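Local structure of endoglucanase A (Clostridium acetobutylicum, 3IK2) at residues S28-T33 against A398-N403; F350-Y355 against T383-N388; D2-I7 against D420-N425; N457-S462 against G492-Y497. The protein probably hydrolyses internal beta-1,4-glucosidic bonds of cellulose-type glucans, as a family 44 endoglucanase built on a TIM-like barrel. All blocks are in the same frame, centred on the assembly; numbering follows the deposited sequence.

Contact 1: S28-T33 against A398-N403; sequences SNAKVT and AFNLYN
Asn400 grips the backbone of Asn29 to Lys31 with both ends of its side-chain amide, and this is the tight part of the contact. Its ND2 donates to Asn29 O at 2.7 Å, lying in the carbonyl plane, with an N-H···O angle of 169°. On the other end, Asn400 OD1 takes the N-H of Lys31 at 3.1 Å, from a donor tilted out of its carbonyl plane. The preceding residue on helix 393-403, Phe399, sets its CB against Ala30 CB at 4.1 Å, while its ring atom CD2 meets Val32 CG1 at 4.0 Å. Beside the ring, one water is held by three groups, Lys31 O, Phe399 O and Asn403 ND2. Gln367 of helix 361-376 and Phe27 also pack on Phe399.

The loose side runs through water. One water donates to Asn29 OD1 and Asn400 OD1 together. Lys31 starts with CG anti to its backbone N (chi1 -173°), which lays CG across Asn403 CB at 3.7 Å; farther out, NZ is linked to Asn403 O by another water. Two fairly straight bonds from one amide fix its flip and tie the loop between the first two barrel strands to the helix that follows the last one.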
loop_
_atom_site.group_PDB
_atom_site.type_symbol
_atom_site.label_atom_id
_atom_site.label_comp_id
_atom_site.label_asym_id
_atom_site.label_seq_id
_atom_site.Cartn_x
_atom_site.Cartn_y
_atom_site.Cartn_z
ATOM N N SER A 28 -13.434 -0.594 -11.231
ATOM C CA SER A 28 -14.797 -0.650 -11.782
ATOM C C SER A 28 -15.652 -1.642 -10.997
ATOM O O SER A 28 -16.824 -1.369 -10.726
ATOM C CB SER A 28 -14.791 -0.981 -13.300
ATOM O OG SER A 28 -14.023 -2.164 -13.539
ATOM N N ASN A 29 -15.081 -2.790 -10.626
ATOM C CA ASN A 29 -15.832 -3.785 -9.832
ATOM C C ASN A 29 -14.996 -4.643 -8.855
ATOM O O ASN A 29 -14.913 -5.859 -8.991
ATOM C CB ASN A 29 -16.672 -4.684 -10.752
ATOM C CG ASN A 29 -17.680 -5.519 -9.985
ATOM O OD1 ASN A 29 -18.072 -5.179 -8.850
ATOM N ND2 ASN A 29 -18.105 -6.628 -10.588
ATOM N N ALA A 30 -14.375 -4.000 -7.875
ATOM C CA ALA A 30 -13.594 -4.716 -6.880
ATOM C C ALA A 30 -13.725 -4.040 -5.529
ATOM O O ALA A 30 -13.576 -2.809 -5.409
ATOM C CB ALA A 30 -12.144 -4.821 -7.286
ATOM N N LYS A 31 -14.028 -4.878 -4.530
ATOM C CA LYS A 31 -14.147 -4.490 -3.118
ATOM C C LYS A 31 -12.836 -4.005 -2.494
ATOM O O LYS A 31 -11.864 -4.776 -2.353
ATOM C CB LYS A 31 -14.685 -5.688 -2.297
ATOM C CG LYS A 31 -15.017 -5.336 -0.840
ATOM C CD LYS A 31 -16.157 -4.365 -0.776
ATOM C CE LYS A 31 -16.247 -3.698 0.567
ATOM N NZ LYS A 31 -17.000 -4.528 1.507
ATOM N N VAL A 32 -12.812 -2.744 -2.068
ATOM C CA VAL A 32 -11.660 -2.242 -1.297
ATOM C C VAL A 32 -12.026 -1.760 0.094
ATOM O O VAL A 32 -13.174 -1.450 0.356
ATOM C CB VAL A 32 -10.859 -1.136 -2.055
ATOM C CG1 VAL A 32 -10.279 -1.676 -3.370
ATOM C CG2 VAL A 32 -11.722 0.109 -2.258
ATOM N N THR A 33 -11.028 -1.689 0.981
ATOM C CA THR A 33 -11.249 -1.320 2.369
ATOM C C THR A 33 -10.424 -0.094 2.785
ATOM O O THR A 33 -10.496 0.323 3.942
ATOM C CB THR A 33 -10.879 -2.462 3.344
ATOM O OG1 THR A 33 -9.469 -2.733 3.249
ATOM C CG2 THR A 33 -11.705 -3.756 3.083
ATOM N N ALA A 398 -8.404 -10.652 -7.668
ATOM C CA ALA A 398 -7.669 -10.922 -6.437
ATOM C C ALA A 398 -8.313 -10.219 -5.264
ATOM O O ALA A 398 -8.554 -10.853 -4.237
ATOM C CB ALA A 398 -6.200 -10.538 -6.576
ATOM N N PHE A 399 -8.634 -8.928 -5.423
ATOM C CA PHE A 399 -9.336 -8.185 -4.389
ATOM C C PHE A 399 -10.697 -8.818 -4.059
ATOM O O PHE A 399 -11.056 -8.985 -2.886
ATOM C CB PHE A 399 -9.533 -6.721 -4.813
ATOM C CG PHE A 399 -8.336 -5.835 -4.564
ATOM C CD1 PHE A 399 -7.328 -5.697 -5.527
ATOM C CD2 PHE A 399 -8.223 -5.107 -3.362
ATOM C CE1 PHE A 399 -6.210 -4.853 -5.296
ATOM C CE2 PHE A 399 -7.106 -4.255 -3.135
ATOM C CZ PHE A 399 -6.104 -4.136 -4.091
ATOM N N ASN A 400 -11.473 -9.136 -5.092
ATOM C CA ASN A 400 -12.768 -9.814 -4.900
ATOM C C ASN A 400 -12.642 -11.213 -4.328
ATOM O O ASN A 400 -13.533 -11.673 -3.623
ATOM C CB ASN A 400 -13.567 -9.859 -6.202
ATOM C CG ASN A 400 -14.079 -8.515 -6.579
ATOM O OD1 ASN A 400 -14.355 -7.705 -5.696
ATOM N ND2 ASN A 400 -14.185 -8.239 -7.881
ATOM N N LEU A 401 -11.536 -11.891 -4.613
ATOM C CA LEU A 401 -11.338 -13.219 -4.044
ATOM C C LEU A 401 -11.321 -13.169 -2.524
ATOM O O LEU A 401 -11.780 -14.085 -1.872
ATOM C CB LEU A 401 -10.058 -13.886 -4.563
ATOM C CG LEU A 401 -9.913 -15.360 -4.152
ATOM C CD1 LEU A 401 -10.963 -16.216 -4.854
ATOM C CD2 LEU A 401 -8.498 -15.901 -4.388
ATOM N N TYR A 402 -10.788 -12.091 -1.967
ATOM C CA TYR A 402 -10.777 -11.934 -0.532
ATOM C C TYR A 402 -12.115 -11.506 0.062
ATOM O O TYR A 402 -12.593 -12.159 0.997
ATOM C CB TYR A 402 -9.633 -11.009 -0.100
ATOM C CG TYR A 402 -8.304 -11.727 -0.113
ATOM C CD1 TYR A 402 -7.817 -12.338 1.044
ATOM C CD2 TYR A 402 -7.565 -11.845 -1.298
ATOM C CE1 TYR A 402 -6.595 -13.029 1.029
ATOM C CE2 TYR A 402 -6.322 -12.549 -1.326
ATOM C CZ TYR A 402 -5.865 -13.139 -0.150
ATOM O OH TYR A 402 -4.667 -13.812 -0.145
ATOM N N ASN A 403 -12.724 -10.453 -0.495
ATOM C CA ASN A 403 -13.846 -9.741 0.162
ATOM C C ASN A 403 -15.147 -9.582 -0.623
ATOM O O ASN A 403 -16.085 -8.939 -0.179
ATOM C CB ASN A 403 -13.388 -8.368 0.635
ATOM C CG ASN A 403 -12.279 -8.462 1.636
ATOM O OD1 ASN A 403 -12.446 -9.092 2.674
ATOM N ND2 ASN A 403 -11.118 -7.880 1.311
HETATM O O HOH W 1 -17.022 -6.213 -6.056
HETATM O O HOH W 2 -10.734 -6.766 -1.093
HETATM O O HOH W 3 -16.764 -7.469 2.061
#

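Contact 2: F350-Y355 against T383-N388; sequences FSEYNY and TYWECN
Thr383 N donates to Phe350 O at 2.9 Å within the last two strands of the TIM-like barrel, and Trp385 N to Tyr353 O at 3.1 Å just past the end of strand 379-384. Where the chain turns a corner at Ser351 and Glu352, Thr383 OG1 gives its proton to Ser351 O at 2.8 Å, from above the carbonyl plane.

Glu352 and Trp385 run side by side, Glu352 CD 3.6 Å from Trp385 CE3, with Glu352 OE1 over one indole face toward its rim and the two planes 29° apart. Tyr384 CA sits over one face of the Tyr353 ring. Asn354 has CG anti to the backbone N (chi1 179°), bringing ND2 to Trp385 O at 2.8 Å.

In the next shell, Arg36 forms a salt bridge with Glu352 OE2, Tyr279 bonds its OE1, Gln367 holds Tyr353 OH and Glu358 accepts from Asn354 ND2. Tethered at both oxygens, the buried Glu352 carboxylate is fixed at the C-terminal ends of the barrel strands, where TIM barrels carry their active sites.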
loop_
_atom_site.group_PDB
_atom_site.type_symbol
_atom_site.label_atom_id
_atom_site.label_comp_id
_atom_site.label_asym_id
_atom_site.label_seq_id
_atom_site.Cartn_x
_atom_site.Cartn_y
_atom_site.Cartn_z
ATOM N N PHE A 350 2.451 -0.395 3.066
ATOM C CA PHE A 350 2.870 -0.325 1.645
ATOM C C PHE A 350 1.857 0.485 0.846
ATOM O O PHE A 350 0.884 -0.057 0.312
ATOM C CB PHE A 350 3.056 -1.713 1.017
ATOM C CG PHE A 350 4.228 -2.503 1.604
ATOM C CD1 PHE A 350 4.021 -3.439 2.623
ATOM C CD2 PHE A 350 5.534 -2.298 1.140
ATOM C CE1 PHE A 350 5.103 -4.146 3.181
ATOM C CE2 PHE A 350 6.615 -3.008 1.688
ATOM C CZ PHE A 350 6.399 -3.929 2.717
ATOM N N SER A 351 2.080 1.796 0.781
ATOM C CA SER A 351 1.131 2.704 0.134
ATOM C C SER A 351 1.219 2.756 -1.389
ATOM O O SER A 351 0.358 3.350 -2.026
ATOM C CB SER A 351 1.225 4.106 0.729
ATOM O OG SER A 351 2.505 4.629 0.494
ATOM N N GLU A 352 2.265 2.184 -1.965
ATOM C CA GLU A 352 2.285 1.830 -3.386
ATOM C C GLU A 352 3.001 0.496 -3.617
ATOM O O GLU A 352 4.014 0.212 -2.979
ATOM C CB GLU A 352 2.953 2.902 -4.233
ATOM C CG GLU A 352 2.178 4.207 -4.343
ATOM C CD GLU A 352 2.934 5.259 -5.137
ATOM O OE1 GLU A 352 3.656 4.860 -6.086
ATOM O OE2 GLU A 352 2.787 6.471 -4.819
ATOM N N TYR A 353 2.445 -0.305 -4.524
ATOM C CA TYR A 353 3.024 -1.580 -4.954
ATOM C C TYR A 353 2.221 -1.968 -6.201
ATOM O O TYR A 353 1.100 -1.511 -6.405
ATOM C CB TYR A 353 2.936 -2.679 -3.860
ATOM C CG TYR A 353 1.506 -3.141 -3.616
ATOM C CD1 TYR A 353 0.963 -4.223 -4.343
ATOM C CD2 TYR A 353 0.684 -2.493 -2.676
ATOM C CE1 TYR A 353 -0.360 -4.632 -4.153
ATOM C CE2 TYR A 353 -0.659 -2.915 -2.474
ATOM C CZ TYR A 353 -1.163 -3.975 -3.232
ATOM O OH TYR A 353 -2.461 -4.385 -3.047
ATOM N N ASN A 354 2.792 -2.822 -7.023
ATOM C CA ASN A 354 2.123 -3.343 -8.214
ATOM C C ASN A 354 3.054 -4.450 -8.699
ATOM O O ASN A 354 4.273 -4.251 -8.738
ATOM C CB ASN A 354 1.955 -2.226 -9.262
ATOM C CG ASN A 354 1.290 -2.692 -10.548
ATOM O OD1 ASN A 354 1.894 -3.384 -11.351
ATOM N ND2 ASN A 354 0.067 -2.264 -10.773
ATOM N N TYR A 355 2.458 -5.603 -9.039
ATOM C CA TYR A 355 3.169 -6.813 -9.478
ATOM C C TYR A 355 3.123 -7.020 -10.994
ATOM O O TYR A 355 3.676 -7.982 -11.495
ATOM C CB TYR A 355 2.734 -8.075 -8.660
ATOM C CG TYR A 355 3.501 -8.110 -7.348
ATOM C CD1 TYR A 355 3.092 -7.334 -6.251
ATOM C CD2 TYR A 355 4.696 -8.844 -7.234
ATOM C CE1 TYR A 355 3.823 -7.310 -5.077
ATOM C CE2 TYR A 355 5.450 -8.814 -6.062
ATOM C CZ TYR A 355 5.017 -8.037 -4.997
ATOM O OH TYR A 355 5.756 -8.002 -3.845
ATOM N N THR A 383 -1.990 -0.034 -0.290
ATOM C CA THR A 383 -2.738 0.534 -1.382
ATOM C C THR A 383 -1.993 0.235 -2.710
ATOM O O THR A 383 -0.838 0.633 -2.931
ATOM C CB THR A 383 -3.086 2.052 -1.181
ATOM O OG1 THR A 383 -1.990 2.761 -0.605
ATOM C CG2 THR A 383 -4.282 2.232 -0.254
ATOM N N TYR A 384 -2.659 -0.552 -3.545
ATOM C CA TYR A 384 -2.227 -0.867 -4.879
ATOM C C TYR A 384 -2.162 0.429 -5.697
ATOM O O TYR A 384 -2.947 1.354 -5.456
ATOM C CB TYR A 384 -3.284 -1.815 -5.445
ATOM C CG TYR A 384 -3.256 -2.038 -6.931
ATOM C CD1 TYR A 384 -2.444 -3.035 -7.479
ATOM C CD2 TYR A 384 -4.067 -1.290 -7.778
ATOM C CE1 TYR A 384 -2.415 -3.254 -8.818
ATOM C CE2 TYR A 384 -4.052 -1.514 -9.141
ATOM C CZ TYR A 384 -3.222 -2.509 -9.651
ATOM O OH TYR A 384 -3.180 -2.769 -11.005
ATOM N N TRP A 385 -1.204 0.485 -6.633
ATOM C CA TRP A 385 -1.027 1.575 -7.582
ATOM C C TRP A 385 -1.157 1.003 -9.008
ATOM O O TRP A 385 -0.418 0.089 -9.381
ATOM C CB TRP A 385 0.333 2.302 -7.430
ATOM C CG TRP A 385 0.404 3.509 -8.328
ATOM C CD1 TRP A 385 0.736 3.519 -9.666
ATOM C CD2 TRP A 385 0.111 4.891 -7.978
ATOM N NE1 TRP A 385 0.647 4.811 -10.165
ATOM C CE2 TRP A 385 0.274 5.667 -9.153
ATOM C CE3 TRP A 385 -0.252 5.545 -6.784
ATOM C CZ2 TRP A 385 0.056 7.056 -9.176
ATOM C CZ3 TRP A 385 -0.467 6.940 -6.807
ATOM C CH2 TRP A 385 -0.308 7.671 -7.994
ATOM N N GLU A 386 -2.108 1.556 -9.765
ATOM C CA GLU A 386 -2.432 1.168 -11.125
ATOM C C GLU A 386 -1.329 1.533 -12.112
ATOM O O GLU A 386 -0.941 2.701 -12.197
ATOM C CB GLU A 386 -3.736 1.865 -11.545
ATOM C CG GLU A 386 -4.190 1.540 -12.988
ATOM C CD GLU A 386 -4.239 0.075 -13.262
ATOM O OE1 GLU A 386 -3.866 -0.332 -14.387
ATOM O OE2 GLU A 386 -4.666 -0.680 -12.353
ATOM N N CYS A 387 -0.818 0.532 -12.841
ATOM C CA CYS A 387 0.232 0.766 -13.837
ATOM C C CYS A 387 -0.096 0.397 -15.292
ATOM O O CYS A 387 0.811 0.411 -16.130
ATOM C CB CYS A 387 1.514 0.058 -13.424
ATOM S SG CYS A 387 2.141 0.635 -11.837
ATOM N N ASN A 388 -1.351 0.052 -15.596
ATOM C CA ASN A 388 -1.693 -0.422 -16.926
ATOM C C ASN A 388 -3.007 0.137 -17.496
ATOM O O ASN A 388 -3.801 -0.617 -18.040
ATOM C CB ASN A 388 -1.744 -1.972 -16.933
ATOM C CG ASN A 388 -1.524 -2.571 -18.332
ATOM O OD1 ASN A 388 -0.940 -1.928 -19.220
ATOM N ND2 ASN A 388 -1.977 -3.815 -18.519
#

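Contact 3: D2-I7 against D420-N425; sequences DVNVNI and DTSDIN
Asn6 and Asp420 form a hydrogen-bonded antiparallel pair in the mixed sheet of the beta-sandwich domain: Asn6 N reaches Asp420 O at 3.0 Å, and Asp420 N returns the bond to Asn6 O at the same length. Next to them Val5 faces Thr421 as a non-hydrogen-bonded pair, the carbonyl of Asp420 also touching the CA-H of Val5.

Past Thr421 the strand ends, yet Ser422 carries the pairing one step further, half with its backbone and half with its side chain. Its backbone N donates to Asn4 O at 3.0 Å, much as a strand residue would. Its CB stands 3.8 Å from the same Asn4 O. Then OG, set between the backbone N and the carbonyl carbon (chi1 64°), turns back to accept the N-H of Asn4 at 3.0 Å, in the place a backbone carbonyl would take. Farther along the turn, Asp423 CB rests on Val3 CG2 at 3.9 Å, and its OD2 is held by Asn426 and by a water.

On its other edge, strand 2-15 is bonded to strand 454-461, making the N-terminal strand an inner one. Ser422 OG has a second partner too: a water at 2.7 Å, which also donates weakly to Asp2 O.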
loop_
_atom_site.group_PDB
_atom_site.type_symbol
_atom_site.label_atom_id
_atom_site.label_comp_id
_atom_site.label_asym_id
_atom_site.label_seq_id
_atom_site.Cartn_x
_atom_site.Cartn_y
_atom_site.Cartn_z
ATOM N N ASP A 2 1.068 -33.835 -5.463
ATOM C CA ASP A 2 0.338 -33.790 -4.210
ATOM C C ASP A 2 1.039 -32.818 -3.292
ATOM O O ASP A 2 2.273 -32.801 -3.201
ATOM C CB ASP A 2 0.282 -35.165 -3.560
ATOM C CG ASP A 2 -0.621 -36.149 -4.316
ATOM O OD1 ASP A 2 -1.143 -35.841 -5.420
ATOM O OD2 ASP A 2 -0.809 -37.262 -3.786
ATOM N N VAL A 3 0.244 -32.008 -2.608
ATOM C CA VAL A 3 0.759 -31.027 -1.688
ATOM C C VAL A 3 -0.053 -31.170 -0.400
ATOM O O VAL A 3 -1.282 -31.229 -0.448
ATOM C CB VAL A 3 0.623 -29.586 -2.322
ATOM C CG1 VAL A 3 0.886 -28.475 -1.295
ATOM C CG2 VAL A 3 1.532 -29.450 -3.565
ATOM N N ASN A 4 0.627 -31.255 0.741
ATOM C CA ASN A 4 -0.058 -31.287 2.042
ATOM C C ASN A 4 -0.221 -29.887 2.595
ATOM O O ASN A 4 0.683 -29.069 2.489
ATOM C CB ASN A 4 0.700 -32.164 3.055
ATOM C CG ASN A 4 0.900 -33.600 2.549
ATOM O OD1 ASN A 4 -0.029 -34.218 2.016
ATOM N ND2 ASN A 4 2.130 -34.133 2.713
ATOM N N VAL A 5 -1.382 -29.615 3.189
ATOM C CA VAL A 5 -1.627 -28.344 3.858
ATOM C C VAL A 5 -2.122 -28.627 5.256
ATOM O O VAL A 5 -3.218 -29.163 5.448
ATOM C CB VAL A 5 -2.689 -27.516 3.131
ATOM C CG1 VAL A 5 -2.923 -26.119 3.853
ATOM C CG2 VAL A 5 -2.319 -27.378 1.644
ATOM N N ASN A 6 -1.305 -28.217 6.216
ATOM C CA ASN A 6 -1.568 -28.383 7.630
ATOM C C ASN A 6 -2.017 -27.069 8.275
ATOM O O ASN A 6 -1.225 -26.106 8.418
ATOM C CB ASN A 6 -0.317 -28.936 8.321
ATOM C CG ASN A 6 0.065 -30.327 7.813
ATOM O OD1 ASN A 6 -0.792 -31.137 7.462
ATOM N ND2 ASN A 6 1.361 -30.613 7.794
ATOM N N ILE A 7 -3.295 -27.033 8.647
ATOM C CA ILE A 7 -3.880 -25.866 9.310
ATOM C C ILE A 7 -4.057 -26.142 10.816
ATOM O O ILE A 7 -4.507 -27.212 11.219
ATOM C CB ILE A 7 -5.227 -25.421 8.602
ATOM C CG1 ILE A 7 -4.954 -25.080 7.133
ATOM C CG2 ILE A 7 -5.883 -24.232 9.291
ATOM C CD1 ILE A 7 -6.178 -25.129 6.223
ATOM N N ASP A 420 0.356 -24.175 6.752
ATOM C CA ASP A 420 1.649 -24.519 6.150
ATOM C C ASP A 420 1.455 -25.465 4.993
ATOM O O ASP A 420 0.916 -26.567 5.163
ATOM C CB ASP A 420 2.596 -25.170 7.168
ATOM C CG ASP A 420 2.938 -24.243 8.335
ATOM O OD1 ASP A 420 3.037 -23.011 8.123
ATOM O OD2 ASP A 420 3.136 -24.746 9.462
ATOM N N THR A 421 1.912 -25.029 3.823
ATOM C CA THR A 421 1.940 -25.867 2.650
ATOM C C THR A 421 3.304 -26.559 2.557
ATOM O O THR A 421 4.320 -25.991 2.964
ATOM C CB THR A 421 1.614 -25.043 1.373
ATOM O OG1 THR A 421 1.455 -25.919 0.261
ATOM C CG2 THR A 421 2.687 -24.024 1.060
ATOM N N SER A 422 3.318 -27.776 2.025
ATOM C CA SER A 422 4.554 -28.520 1.803
ATOM C C SER A 422 5.252 -28.092 0.514
ATOM O O SER A 422 6.375 -28.521 0.241
ATOM C CB SER A 422 4.277 -30.025 1.774
ATOM O OG SER A 422 3.451 -30.361 0.674
ATOM N N ASP A 423 4.598 -27.226 -0.267
ATOM C CA ASP A 423 5.226 -26.690 -1.469
ATOM C C ASP A 423 4.994 -25.183 -1.688
ATOM O O ASP A 423 4.002 -24.776 -2.295
ATOM C CB ASP A 423 4.825 -27.505 -2.719
ATOM C CG ASP A 423 5.745 -27.239 -3.893
ATOM O OD1 ASP A 423 6.491 -26.223 -3.857
ATOM O OD2 ASP A 423 5.723 -28.029 -4.870
ATOM N N ILE A 424 5.942 -24.376 -1.219
ATOM C CA ILE A 424 5.884 -22.922 -1.382
ATOM C C ILE A 424 6.236 -22.430 -2.779
ATOM O O ILE A 424 5.931 -21.291 -3.114
ATOM C CB ILE A 424 6.697 -22.153 -0.286
ATOM C CG1 ILE A 424 8.198 -22.437 -0.392
ATOM C CG2 ILE A 424 6.180 -22.515 1.135
ATOM C CD1 ILE A 424 9.018 -21.900 0.843
ATOM N N ASN A 425 6.883 -23.270 -3.588
ATOM C CA ASN A 425 7.161 -22.900 -4.959
ATOM C C ASN A 425 5.896 -22.985 -5.821
ATOM O O ASN A 425 5.602 -22.078 -6.606
ATOM C CB ASN A 425 8.312 -23.747 -5.559
ATOM C CG ASN A 425 8.825 -23.187 -6.884
ATOM O OD1 ASN A 425 9.021 -23.920 -7.867
ATOM N ND2 ASN A 425 9.063 -21.893 -6.913
HETATM O O HOH W 4 4.765 -31.477 -1.403
HETATM O O HOH W 5 4.829 -30.770 -3.944
#

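Contact 4: N457-S462 against G492-Y497; sequences NFNVSS and GNKFTY
An antiparallel ladder at the rim of the beta-sandwich domain joins Phe458 to Phe495, strand 494-499 being an outermost strand of its sheet. Phe458 N donates to Phe495 O at 2.8 Å, and the return bond from Phe495 N to Phe458 O stretches to 3.3 Å. The strand axes run at 152° to each other.

Both phenylalanines point to the buried face. Phe495 places CG between its backbone N and carbonyl carbon (chi1 64°), which swings its ring over the start of the Phe458 side chain. Phe458 CB consequently lies above the Phe495 ring, 3.7 Å from the centroid, a CH-pi contact. The two rings are nearly parallel, at 14°, but slid apart with little overlap. Tyr497 CB touches the Phe458 ring at its edge, while Val445 and Ile507, on the non-neighbouring strands 440-447 and 503-510, pack on Phe458 across the core.

On the other face, Asn457 and Thr496 lie side by side, Asn457 OD1 3.5 Å from Thr496 CG2. Before strand 494-499 begins, Asn493 takes a left-handed backbone conformation, and its O still accepts from Val460 N. Its ND2, bonded to Lys464 O, also donates to a water that gives a proton to Val460 O at 2.8 Å.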
loop_
_atom_site.group_PDB
_atom_site.type_symbol
_atom_site.label_atom_id
_atom_site.label_comp_id
_atom_site.label_asym_id
_atom_site.label_seq_id
_atom_site.Cartn_x
_atom_site.Cartn_y
_atom_site.Cartn_z
ATOM N N ASN A 457 -4.032 -31.964 -0.092
ATOM C CA ASN A 457 -4.495 -32.771 1.017
ATOM C C ASN A 457 -4.479 -31.899 2.267
ATOM O O ASN A 457 -3.420 -31.501 2.726
ATOM C CB ASN A 457 -3.587 -34.008 1.147
ATOM C CG ASN A 457 -3.366 -34.704 -0.192
ATOM O OD1 ASN A 457 -4.331 -34.997 -0.915
ATOM N ND2 ASN A 457 -2.100 -34.945 -0.550
ATOM N N PHE A 458 -5.663 -31.573 2.786
ATOM C CA PHE A 458 -5.799 -30.630 3.869
ATOM C C PHE A 458 -5.960 -31.333 5.176
ATOM O O PHE A 458 -6.804 -32.222 5.310
ATOM C CB PHE A 458 -7.021 -29.701 3.680
ATOM C CG PHE A 458 -6.906 -28.748 2.505
ATOM C CD1 PHE A 458 -6.381 -27.471 2.679
ATOM C CD2 PHE A 458 -7.343 -29.133 1.228
ATOM C CE1 PHE A 458 -6.270 -26.584 1.589
ATOM C CE2 PHE A 458 -7.243 -28.268 0.138
ATOM C CZ PHE A 458 -6.689 -26.983 0.321
ATOM N N ASN A 459 -5.202 -30.871 6.167
ATOM C CA ASN A 459 -5.338 -31.363 7.529
ATOM C C ASN A 459 -5.604 -30.201 8.453
ATOM O O ASN A 459 -4.688 -29.447 8.786
ATOM C CB ASN A 459 -4.056 -32.082 7.963
ATOM C CG ASN A 459 -3.544 -33.034 6.904
ATOM O OD1 ASN A 459 -4.034 -34.173 6.803
ATOM N ND2 ASN A 459 -2.567 -32.568 6.076
ATOM N N VAL A 460 -6.855 -30.062 8.877
ATOM C CA VAL A 460 -7.236 -28.976 9.761
ATOM C C VAL A 460 -7.232 -29.455 11.217
ATOM O O VAL A 460 -8.051 -30.282 11.631
ATOM C CB VAL A 460 -8.602 -28.391 9.374
ATOM C CG1 VAL A 460 -8.943 -27.235 10.253
ATOM C CG2 VAL A 460 -8.603 -27.980 7.906
ATOM N N SER A 461 -6.276 -28.949 11.983
ATOM C CA SER A 461 -6.266 -29.154 13.432
ATOM C C SER A 461 -7.067 -28.032 14.113
ATOM O O SER A 461 -6.674 -26.876 14.092
ATOM C CB SER A 461 -4.820 -29.226 13.949
ATOM O OG SER A 461 -4.794 -29.324 15.358
ATOM N N SER A 462 -8.206 -28.393 14.690
ATOM C CA SER A 462 -9.146 -27.436 15.274
ATOM C C SER A 462 -10.109 -28.158 16.224
ATOM O O SER A 462 -10.371 -29.346 16.057
ATOM C CB SER A 462 -9.958 -26.737 14.176
ATOM O OG SER A 462 -10.807 -25.752 14.734
ATOM N N GLY A 492 -13.398 -35.863 9.830
ATOM C CA GLY A 492 -12.416 -35.602 10.862
ATOM C C GLY A 492 -11.534 -34.415 10.522
ATOM O O GLY A 492 -10.332 -34.464 10.752
ATOM N N ASN A 493 -12.143 -33.342 10.003
ATOM C CA ASN A 493 -11.417 -32.134 9.568
ATOM C C ASN A 493 -10.283 -32.365 8.535
ATOM O O ASN A 493 -9.278 -31.647 8.527
ATOM C CB ASN A 493 -10.895 -31.325 10.774
ATOM C CG ASN A 493 -11.983 -30.503 11.456
ATOM O OD1 ASN A 493 -13.073 -30.326 10.929
ATOM N ND2 ASN A 493 -11.678 -29.998 12.637
ATOM N N LYS A 494 -10.478 -33.358 7.666
ATOM C CA LYS A 494 -9.537 -33.696 6.607
ATOM C C LYS A 494 -10.289 -33.810 5.315
ATOM O O LYS A 494 -11.377 -34.360 5.284
ATOM C CB LYS A 494 -8.895 -35.041 6.844
ATOM C CG LYS A 494 -7.904 -35.137 7.963
ATOM C CD LYS A 494 -7.693 -36.637 8.241
ATOM C CE LYS A 494 -6.336 -36.945 8.830
ATOM N NZ LYS A 494 -6.078 -36.190 10.086
ATOM N N PHE A 495 -9.694 -33.333 4.233
ATOM C CA PHE A 495 -10.351 -33.356 2.939
ATOM C C PHE A 495 -9.308 -33.094 1.882
ATOM O O PHE A 495 -8.194 -32.696 2.180
ATOM C CB PHE A 495 -11.504 -32.332 2.854
ATOM C CG PHE A 495 -11.061 -30.890 2.960
ATOM C CD1 PHE A 495 -10.794 -30.137 1.808
ATOM C CD2 PHE A 495 -10.921 -30.277 4.208
ATOM C CE1 PHE A 495 -10.396 -28.800 1.902
ATOM C CE2 PHE A 495 -10.510 -28.936 4.307
ATOM C CZ PHE A 495 -10.256 -28.199 3.151
ATOM N N THR A 496 -9.678 -33.352 0.642
ATOM C CA THR A 496 -8.797 -33.162 -0.491
ATOM C C THR A 496 -9.508 -32.194 -1.440
ATOM O O THR A 496 -10.743 -32.094 -1.415
ATOM C CB THR A 496 -8.445 -34.521 -1.138
ATOM O OG1 THR A 496 -7.775 -35.336 -0.171
ATOM C CG2 THR A 496 -7.484 -34.348 -2.267
ATOM N N TYR A 497 -8.720 -31.422 -2.193
ATOM C CA TYR A 497 -9.231 -30.578 -3.258
ATOM C C TYR A 497 -8.150 -30.440 -4.332
ATOM O O TYR A 497 -7.027 -29.978 -4.055
ATOM C CB TYR A 497 -9.759 -29.208 -2.761
ATOM C CG TYR A 497 -10.843 -28.659 -3.690
ATOM C CD1 TYR A 497 -12.148 -29.115 -3.600
ATOM C CD2 TYR A 497 -10.548 -27.705 -4.675
ATOM C CE1 TYR A 497 -13.154 -28.636 -4.462
ATOM C CE2 TYR A 497 -11.533 -27.219 -5.551
ATOM C CZ TYR A 497 -12.848 -27.696 -5.451
ATOM O OH TYR A 497 -13.864 -27.251 -6.332
HETATM O O HOH W 6 -9.073 -31.291 14.074
HETATM O O HOH W 7 -7.654 -33.138 11.430
#

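In the fold
The chain opens contact 3 with its first strand, leaves the beta-sandwich for the barrel, and passes 28-33, the loop between the first two barrel strands. Nearly the whole barrel follows before contact 2 closes the beta-alpha-beta unit from 350-355 to 383-388. Helix 393-403 then closes contact 1 around it, and strand 415-421 closes contact 3 around both, so the three nest without crossing. Contact 4 comes afterwards, in series. Contacts 1 and 2 touch where Phe399 packs on Tyr353 and Tyr384. Contacts 3 and 4 meet because their strands 2-15 and 454-461 are neighbours in one sheet. The N-terminal strand thus brings the two ends of the barrel excursion together in the sandwich.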